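Probable benzoylformate decarboxylase (PDB 7ORX) binds thiamine diphosphate and a sodium ion and belongs to the family of thiamine diphosphate-dependent enzymes. Local coordinates at residues Ile193-Pro206 and Glu326-Ser338. Numbering follows the deposited sequence.
Sequences INDLIETLESATNP and EILANMVKPSDRS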
ATOM      1  N   ILE C 193     -33.165  22.124   1.554  1.00 95.78           N
ATOM      2  CA  ILE C 193     -33.366  22.956   2.784  1.00 95.23           C
ATOM      3  C   ILE C 193     -34.789  22.731   3.286  1.00 95.12           C
ATOM      4  O   ILE C 193     -34.939  22.391   4.449  1.00 98.37           O
ATOM      5  CB  ILE C 193     -33.118  24.456   2.522  1.00 98.50           C
ATOM      6  CG1 ILE C 193     -31.626  24.795   2.513  1.00 99.57           C
ATOM      7  CG2 ILE C 193     -33.886  25.328   3.520  1.00 99.19           C
ATOM      8  CD1 ILE C 193     -31.263  25.953   1.580  1.00 99.41           C
ATOM      9  N   ASN C 194     -35.801  22.937   2.444  1.00 96.05           N
ATOM     10  CA  ASN C 194     -37.225  22.947   2.877  1.00 94.68           C
ATOM     11  C   ASN C 194     -37.557  21.596   3.537  1.00 91.85           C
ATOM     12  O   ASN C 194     -38.382  21.616   4.462  1.00 92.19           O
ATOM     13  CB  ASN C 194     -38.181  23.324   1.740  1.00 95.60           C
ATOM     14  CG  ASN C 194     -37.914  24.703   1.181  1.00 96.14           C
ATOM     15  OD1 ASN C 194     -37.701  25.681   1.888  1.00 94.96           O
ATOM     16  ND2 ASN C 194     -37.841  24.769  -0.128  1.00100.85           N
ATOM     17  N   ASP C 195     -36.907  20.493   3.136  1.00 90.14           N
ATOM     18  CA  ASP C 195     -37.014  19.160   3.795  1.00 92.81           C
ATOM     19  C   ASP C 195     -36.438  19.234   5.216  1.00 90.31           C
ATOM     20  O   ASP C 195     -37.127  18.774   6.127  1.00 87.62           O
ATOM     21  CB  ASP C 195     -36.263  18.046   3.067  1.00 96.76           C
ATOM     22  CG  ASP C 195     -36.737  17.832   1.637  1.00104.54           C
ATOM     23  OD1 ASP C 195     -37.988  17.851   1.388  1.00111.00           O
ATOM     24  OD2 ASP C 195     -35.850  17.684   0.763  1.00106.61           O
ATOM     25  N   LEU C 196     -35.212  19.751   5.380  1.00 86.56           N
ATOM     26  CA  LEU C 196     -34.566  19.967   6.699  1.00 83.72           C
ATOM     27  C   LEU C 196     -35.496  20.819   7.569  1.00 85.43           C
ATOM     28  O   LEU C 196     -35.745  20.388   8.707  1.00 84.88           O
ATOM     29  CB  LEU C 196     -33.196  20.645   6.567  1.00 82.16           C
ATOM     30  CG  LEU C 196     -31.962  19.744   6.622  1.00 82.22           C
ATOM     31  CD1 LEU C 196     -32.134  18.605   7.604  1.00 83.12           C
ATOM     32  CD2 LEU C 196     -31.619  19.152   5.277  1.00 83.04           C
ATOM     33  N   ILE C 197     -36.007  21.957   7.076  1.00 86.35           N
ATOM     34  CA  ILE C 197     -36.766  22.901   7.948  1.00 88.54           C
ATOM     35  C   ILE C 197     -38.137  22.283   8.263  1.00 90.70           C
ATOM     36  O   ILE C 197     -38.559  22.392   9.408  1.00 97.44           O
ATOM     37  CB  ILE C 197     -36.849  24.359   7.455  1.00 87.11           C
ATOM     38  CG1 ILE C 197     -38.175  24.659   6.768  1.00 94.21           C
ATOM     39  CG2 ILE C 197     -35.645  24.768   6.621  1.00 86.01           C
ATOM     40  CD1 ILE C 197     -38.768  26.009   7.116  1.00 96.71           C
ATOM     41  N   GLU C 198     -38.786  21.600   7.336  1.00 93.58           N
ATOM     42  CA  GLU C 198     -40.052  20.878   7.638  1.00 96.73           C
ATOM     43  C   GLU C 198     -39.758  19.893   8.776  1.00 93.01           C
ATOM     44  O   GLU C 198     -40.381  20.031   9.820  1.00 95.59           O
ATOM     45  CB  GLU C 198     -40.644  20.171   6.418  1.00104.41           C
ATOM     46  CG  GLU C 198     -42.049  19.634   6.674  1.00112.87           C
ATOM     47  CD  GLU C 198     -43.024  19.743   5.476  1.00126.58           C
ATOM     48  OE1 GLU C 198     -42.583  19.674   4.269  1.00131.40           O
ATOM     49  OE2 GLU C 198     -44.259  19.899   5.720  1.00137.55           O
ATOM     50  N   THR C 199     -38.774  19.012   8.635  1.00 89.61           N
ATOM     51  CA  THR C 199     -38.450  17.971   9.645  1.00 91.66           C
ATOM     52  C   THR C 199     -38.174  18.610  11.014  1.00 94.21           C
ATOM     53  O   THR C 199     -38.535  17.982  12.044  1.00 91.10           O
ATOM     54  CB  THR C 199     -37.206  17.153   9.288  1.00 91.89           C
ATOM     55  OG1 THR C 199     -37.232  16.874   7.893  1.00 98.94           O
ATOM     56  CG2 THR C 199     -37.122  15.840  10.033  1.00 93.17           C
ATOM     57  N   LEU C 200     -37.542  19.791  11.032  1.00 95.09           N
ATOM     58  CA  LEU C 200     -37.151  20.495  12.277  1.00 92.97           C
ATOM     59  C   LEU C 200     -38.388  21.108  12.930  1.00 93.49           C
ATOM     60  O   LEU C 200     -38.584  20.837  14.134  1.00103.86           O
ATOM     61  CB  LEU C 200     -36.081  21.549  11.971  1.00 91.77           C
ATOM     62  CG  LEU C 200     -34.654  21.009  11.860  1.00 89.49           C
ATOM     63  CD1 LEU C 200     -33.688  22.100  11.455  1.00 88.05           C
ATOM     64  CD2 LEU C 200     -34.200  20.407  13.174  1.00 90.83           C
ATOM     65  N   GLU C 201     -39.197  21.874  12.190  1.00 89.63           N
ATOM     66  CA  GLU C 201     -40.431  22.505  12.721  1.00 89.75           C
ATOM     67  C   GLU C 201     -41.480  21.431  13.059  1.00 88.83           C
ATOM     68  O   GLU C 201     -42.348  21.715  13.911  1.00 83.97           O
ATOM     69  CB  GLU C 201     -40.951  23.530  11.724  1.00 91.50           C
ATOM     70  CG  GLU C 201     -39.993  24.683  11.497  1.00 94.19           C
ATOM     71  CD  GLU C 201     -40.392  25.609  10.350  1.00 98.51           C
ATOM     72  OE1 GLU C 201     -41.366  25.274   9.588  1.00100.14           O
ATOM     73  OE2 GLU C 201     -39.694  26.653  10.176  1.00102.27           O
ATOM     74  N   SER C 202     -41.409  20.261  12.396  1.00 89.09           N
ATOM     75  CA  SER C 202     -42.219  19.034  12.662  1.00 88.65           C
ATOM     76  C   SER C 202     -42.029  18.556  14.104  1.00 85.02           C
ATOM     77  O   SER C 202     -43.017  18.206  14.757  1.00 82.82           O
ATOM     78  CB  SER C 202     -41.834  17.895  11.759  1.00 88.63           C
ATOM     79  OG  SER C 202     -42.781  17.740  10.746  1.00 94.98           O
ATOM     80  N   ALA C 203     -40.778  18.413  14.521  1.00 83.77           N
ATOM     81  CA  ALA C 203     -40.393  17.587  15.678  1.00 84.12           C
ATOM     82  C   ALA C 203     -41.050  18.167  16.932  1.00 85.23           C
ATOM     83  O   ALA C 203     -41.064  19.401  17.077  1.00 87.25           O
ATOM     84  CB  ALA C 203     -38.897  17.524  15.766  1.00 83.78           C
ATOM     85  N   THR C 204     -41.653  17.303  17.747  1.00 85.20           N
ATOM     86  CA  THR C 204     -42.364  17.681  18.987  1.00 89.03           C
ATOM     87  C   THR C 204     -41.319  17.969  20.087  1.00 87.33           C
ATOM     88  O   THR C 204     -41.606  18.848  20.951  1.00 86.81           O
ATOM     89  CB  THR C 204     -43.347  16.581  19.413  1.00 92.84           C
ATOM     90  OG1 THR C 204     -42.540  15.451  19.780  1.00 98.84           O
ATOM     91  CG2 THR C 204     -44.378  16.227  18.359  1.00 90.14           C
ATOM     92  N   ASN C 205     -40.151  17.295  20.038  1.00 83.57           N
ATOM     93  CA  ASN C 205     -39.087  17.405  21.065  1.00 80.76           C
ATOM     94  C   ASN C 205     -37.712  17.083  20.466  1.00 77.38           C
ATOM     95  O   ASN C 205     -37.138  16.037  20.776  1.00 74.92           O
ATOM     96  CB  ASN C 205     -39.458  16.530  22.263  1.00 80.88           C
ATOM     97  CG  ASN C 205     -38.351  16.423  23.293  1.00 80.86           C
ATOM     98  OD1 ASN C 205     -37.589  17.368  23.486  1.00 78.77           O
ATOM     99  ND2 ASN C 205     -38.214  15.257  23.916  1.00 80.28           N
ATOM    100  N   PRO C 206     -37.108  17.988  19.647  1.00 75.04           N
ATOM    101  CA  PRO C 206     -35.843  17.726  18.965  1.00 73.87           C
ATOM    102  C   PRO C 206     -34.625  18.043  19.830  1.00 73.83           C
ATOM    103  O   PRO C 206     -34.772  18.790  20.773  1.00 79.49           O
ATOM    104  CB  PRO C 206     -35.871  18.746  17.827  1.00 73.59           C
ATOM    105  CG  PRO C 206     -36.525  19.935  18.440  1.00 73.26           C
ATOM    106  CD  PRO C 206     -37.578  19.341  19.346  1.00 74.41           C
ATOM    107  N   GLU C 326     -26.153  28.308   9.219  1.00 81.95           N
ATOM    108  CA  GLU C 326     -26.491  29.734   8.981  1.00 85.64           C
ATOM    109  C   GLU C 326     -27.885  29.785   8.359  1.00 84.26           C
ATOM    110  O   GLU C 326     -28.740  30.497   8.894  1.00 82.74           O
ATOM    111  CB  GLU C 326     -25.428  30.400   8.103  1.00 91.62           C
ATOM    112  CG  GLU C 326     -25.749  31.840   7.746  1.00 97.89           C
ATOM    113  CD  GLU C 326     -24.845  32.533   6.715  1.00105.23           C
ATOM    114  OE1 GLU C 326     -23.732  32.008   6.424  1.00110.57           O
ATOM    115  OE2 GLU C 326     -25.254  33.615   6.194  1.00106.57           O
ATOM    116  N   ILE C 327     -28.098  29.028   7.280  1.00 84.07           N
ATOM    117  CA  ILE C 327     -29.391  28.996   6.537  1.00 83.83           C
ATOM    118  C   ILE C 327     -30.494  28.567   7.519  1.00 82.09           C
ATOM    119  O   ILE C 327     -31.524  29.291   7.596  1.00 81.80           O
ATOM    120  CB  ILE C 327     -29.318  28.091   5.287  1.00 84.02           C
ATOM    121  CG1 ILE C 327     -28.866  28.848   4.034  1.00 86.35           C
ATOM    122  CG2 ILE C 327     -30.640  27.402   5.045  1.00 83.95           C
ATOM    123  CD1 ILE C 327     -27.549  28.354   3.414  1.00 86.88           C
ATOM    124  N   LEU C 328     -30.309  27.448   8.232  1.00 78.13           N
ATOM    125  CA  LEU C 328     -31.395  26.873   9.051  1.00 78.44           C
ATOM    126  C   LEU C 328     -31.714  27.855  10.182  1.00 83.03           C
ATOM    127  O   LEU C 328     -32.896  28.051  10.489  1.00 86.61           O
ATOM    128  CB  LEU C 328     -30.941  25.556   9.658  1.00 77.32           C
ATOM    129  CG  LEU C 328     -30.727  24.377   8.737  1.00 75.69           C
ATOM    130  CD1 LEU C 328     -30.179  23.212   9.563  1.00 75.09           C
ATOM    131  CD2 LEU C 328     -32.023  24.004   8.056  1.00 75.47           C
ATOM    132  N   ALA C 329     -30.683  28.415  10.807  1.00 84.56           N
ATOM    133  CA  ALA C 329     -30.793  29.340  11.949  1.00 85.93           C
ATOM    134  C   ALA C 329     -31.608  30.562  11.533  1.00 86.81           C
ATOM    135  O   ALA C 329     -32.390  31.058  12.351  1.00 88.30           O
ATOM    136  CB  ALA C 329     -29.417  29.737  12.428  1.00 85.89           C
ATOM    137  N   ASN C 330     -31.435  31.043  10.312  1.00 91.72           N
ATOM    138  CA  ASN C 330     -32.078  32.314   9.882  1.00 97.62           C
ATOM    139  C   ASN C 330     -33.484  32.049   9.331  1.00 96.28           C
ATOM    140  O   ASN C 330     -34.185  33.045   9.155  1.00102.68           O
ATOM    141  CB  ASN C 330     -31.181  33.114   8.933  1.00101.22           C
ATOM    142  CG  ASN C 330     -29.999  33.722   9.672  1.00106.78           C
ATOM    143  OD1 ASN C 330     -30.122  34.330  10.747  1.00103.28           O
ATOM    144  ND2 ASN C 330     -28.818  33.528   9.118  1.00112.14           N
ATOM    145  N   MET C 331     -33.909  30.790   9.136  1.00 93.46           N
ATOM    146  CA  MET C 331     -35.154  30.486   8.387  1.00 94.14           C
ATOM    147  C   MET C 331     -36.143  29.574   9.128  1.00 89.31           C
ATOM    148  O   MET C 331     -37.353  29.645   8.772  1.00 86.11           O
ATOM    149  CB  MET C 331     -34.819  29.888   7.025  1.00 99.73           C
ATOM    150  CG  MET C 331     -34.791  30.928   5.929  1.00105.35           C
ATOM    151  SD  MET C 331     -34.784  30.063   4.292  1.00118.68           S
ATOM    152  CE  MET C 331     -34.992  31.428   3.139  1.00117.34           C
ATOM    153  N   VAL C 332     -35.721  28.775  10.109  1.00 87.06           N
ATOM    154  CA  VAL C 332     -36.693  28.032  10.978  1.00 86.01           C
ATOM    155  C   VAL C 332     -37.529  29.030  11.791  1.00 83.46           C
ATOM    156  O   VAL C 332     -36.988  30.078  12.198  1.00 80.04           O
ATOM    157  CB  VAL C 332     -36.042  26.983  11.890  1.00 84.34           C
ATOM    158  CG1 VAL C 332     -35.275  25.943  11.090  1.00 84.65           C
ATOM    159  CG2 VAL C 332     -35.166  27.624  12.921  1.00 86.91           C
ATOM    160  N   LYS C 333     -38.816  28.714  11.957  1.00 85.94           N
ATOM    161  CA  LYS C 333     -39.826  29.520  12.698  1.00 92.12           C
ATOM    162  C   LYS C 333     -39.613  29.259  14.189  1.00 88.34           C
ATOM    163  O   LYS C 333     -39.379  28.118  14.588  1.00 84.03           O
ATOM    164  CB  LYS C 333     -41.264  29.142  12.286  1.00101.27           C
ATOM    165  CG  LYS C 333     -41.751  29.637  10.919  1.00108.19           C
ATOM    166  CD  LYS C 333     -41.487  31.137  10.644  1.00116.54           C
ATOM    167  CE  LYS C 333     -41.588  32.108  11.830  1.00118.28           C
ATOM    168  NZ  LYS C 333     -42.927  32.726  12.008  1.00119.13           N
ATOM    169  N   PRO C 334     -39.644  30.297  15.054  1.00 86.85           N
ATOM    170  CA  PRO C 334     -39.709  30.070  16.499  1.00 87.72           C
ATOM    171  C   PRO C 334     -40.812  29.043  16.824  1.00 85.56           C
ATOM    172  O   PRO C 334     -41.872  29.155  16.236  1.00 89.90           O
ATOM    173  CB  PRO C 334     -39.983  31.468  17.081  1.00 88.45           C
ATOM    174  CG  PRO C 334     -39.379  32.407  16.058  1.00 89.02           C
ATOM    175  CD  PRO C 334     -39.601  31.728  14.718  1.00 88.01           C
ATOM    176  N   SER C 335     -40.526  28.047  17.671  1.00 81.44           N
ATOM    177  CA  SER C 335     -41.443  26.925  17.991  1.00 81.19           C
ATOM    178  C   SER C 335     -42.356  27.260  19.203  1.00 82.16           C
ATOM    179  O   SER C 335     -42.061  28.225  20.043  1.00 78.98           O
ATOM    180  CB  SER C 335     -40.675  25.670  18.287  1.00 82.10           C
ATOM    181  OG  SER C 335     -39.761  25.330  17.266  1.00 80.96           O
ATOM    182  N   ASP C 336     -43.426  26.459  19.305  1.00 82.14           N
ATOM    183  CA  ASP C 336     -44.395  26.432  20.425  1.00 83.47           C
ATOM    184  C   ASP C 336     -43.825  25.516  21.531  1.00 80.32           C
ATOM    185  O   ASP C 336     -44.355  24.398  21.809  1.00 76.76           O
ATOM    186  CB  ASP C 336     -45.797  26.076  19.920  1.00 86.26           C
ATOM    187  CG  ASP C 336     -46.902  26.605  20.807  1.00 90.53           C
ATOM    188  OD1 ASP C 336     -46.623  27.434  21.714  1.00 95.56           O
ATOM    189  OD2 ASP C 336     -48.042  26.171  20.600  1.00 96.43           O
ATOM    190  N   ARG C 337     -42.755  26.021  22.137  1.00 79.23           N
ATOM    191  CA  ARG C 337     -42.113  25.591  23.396  1.00 77.83           C
ATOM    192  C   ARG C 337     -41.681  26.825  24.192  1.00 78.48           C
ATOM    193  O   ARG C 337     -41.329  27.803  23.544  1.00 77.44           O
ATOM    194  CB  ARG C 337     -40.878  24.778  23.016  1.00 77.35           C
ATOM    195  CG  ARG C 337     -41.036  23.284  23.228  1.00 78.39           C
ATOM    196  CD  ARG C 337     -41.189  22.450  21.985  1.00 78.75           C
ATOM    197  NE  ARG C 337     -40.097  22.694  21.061  1.00 78.19           N
ATOM    198  CZ  ARG C 337     -40.040  22.198  19.849  1.00 76.89           C
ATOM    199  NH1 ARG C 337     -41.003  21.390  19.437  1.00 76.95           N
ATOM    200  NH2 ARG C 337     -38.992  22.473  19.091  1.00 76.14           N
ATOM    201  N   SER C 338     -41.625  26.763  25.540  1.00 79.62           N
ATOM    202  CA  SER C 338     -41.097  27.871  26.381  1.00 78.80           C
ATOM    203  C   SER C 338     -39.581  27.919  26.224  1.00 78.06           C
ATOM    204  O   SER C 338     -38.948  26.869  26.164  1.00 76.87           O
ATOM    205  CB  SER C 338     -41.484  27.754  27.835  1.00 79.18           C
ATOM    206  OG  SER C 338     -42.882  27.587  28.003  1.00 79.42           O
TER
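Pro206 CD lies over one face of the Arg337 guanidinium, 3.4 Å from NH2, while Ser335 CB covers the opposite face, displaced toward its rim. At the edge, near the guanidinium plane, NH1 donates to Ala203 O (3.1 Å, N-H...O 154°); NH2 turns to Leu230 O, at the end of helix 220-230. Bends at chi2 and chi3 bring the guanidinium to Ala203 O, and its two bonds join the turn after helix 190-202 to helix 220-230.

Glu201 supplies the second polar link. Its chain runs extended beyond CG, and OE2 accepts the backbone N-H of Lys333 at 2.9 Å, on the anti side of the carboxylate and 33° out of its plane. Between the helices the contact is apolar. Leu328 forks: CD2 sits 3.9 Å from Leu196 CB and also meets Ile197 CG2, whereas CD1 approaches Leu200 CD1 at 4.1 Å, the two leucines crossing at about a right angle. Val332 CG1 flanks that same Leu200 methyl, and toward the N-terminal end of both segments Ile193 CG1 rests 3.8 Å from Ile327 CG2. Leu196 and Leu200 also touch strands 297-302 and 272-276, respectively, of the Rossmann-like central domain.

The case illustrates a division of labour: aliphatic contacts join two helices crossing at -52°, while charged side chains bind backbone groups where helical pairing lapses, the carbonyl dipoles of Ala203 and Leu230 probably stabilising the guanidinium charge.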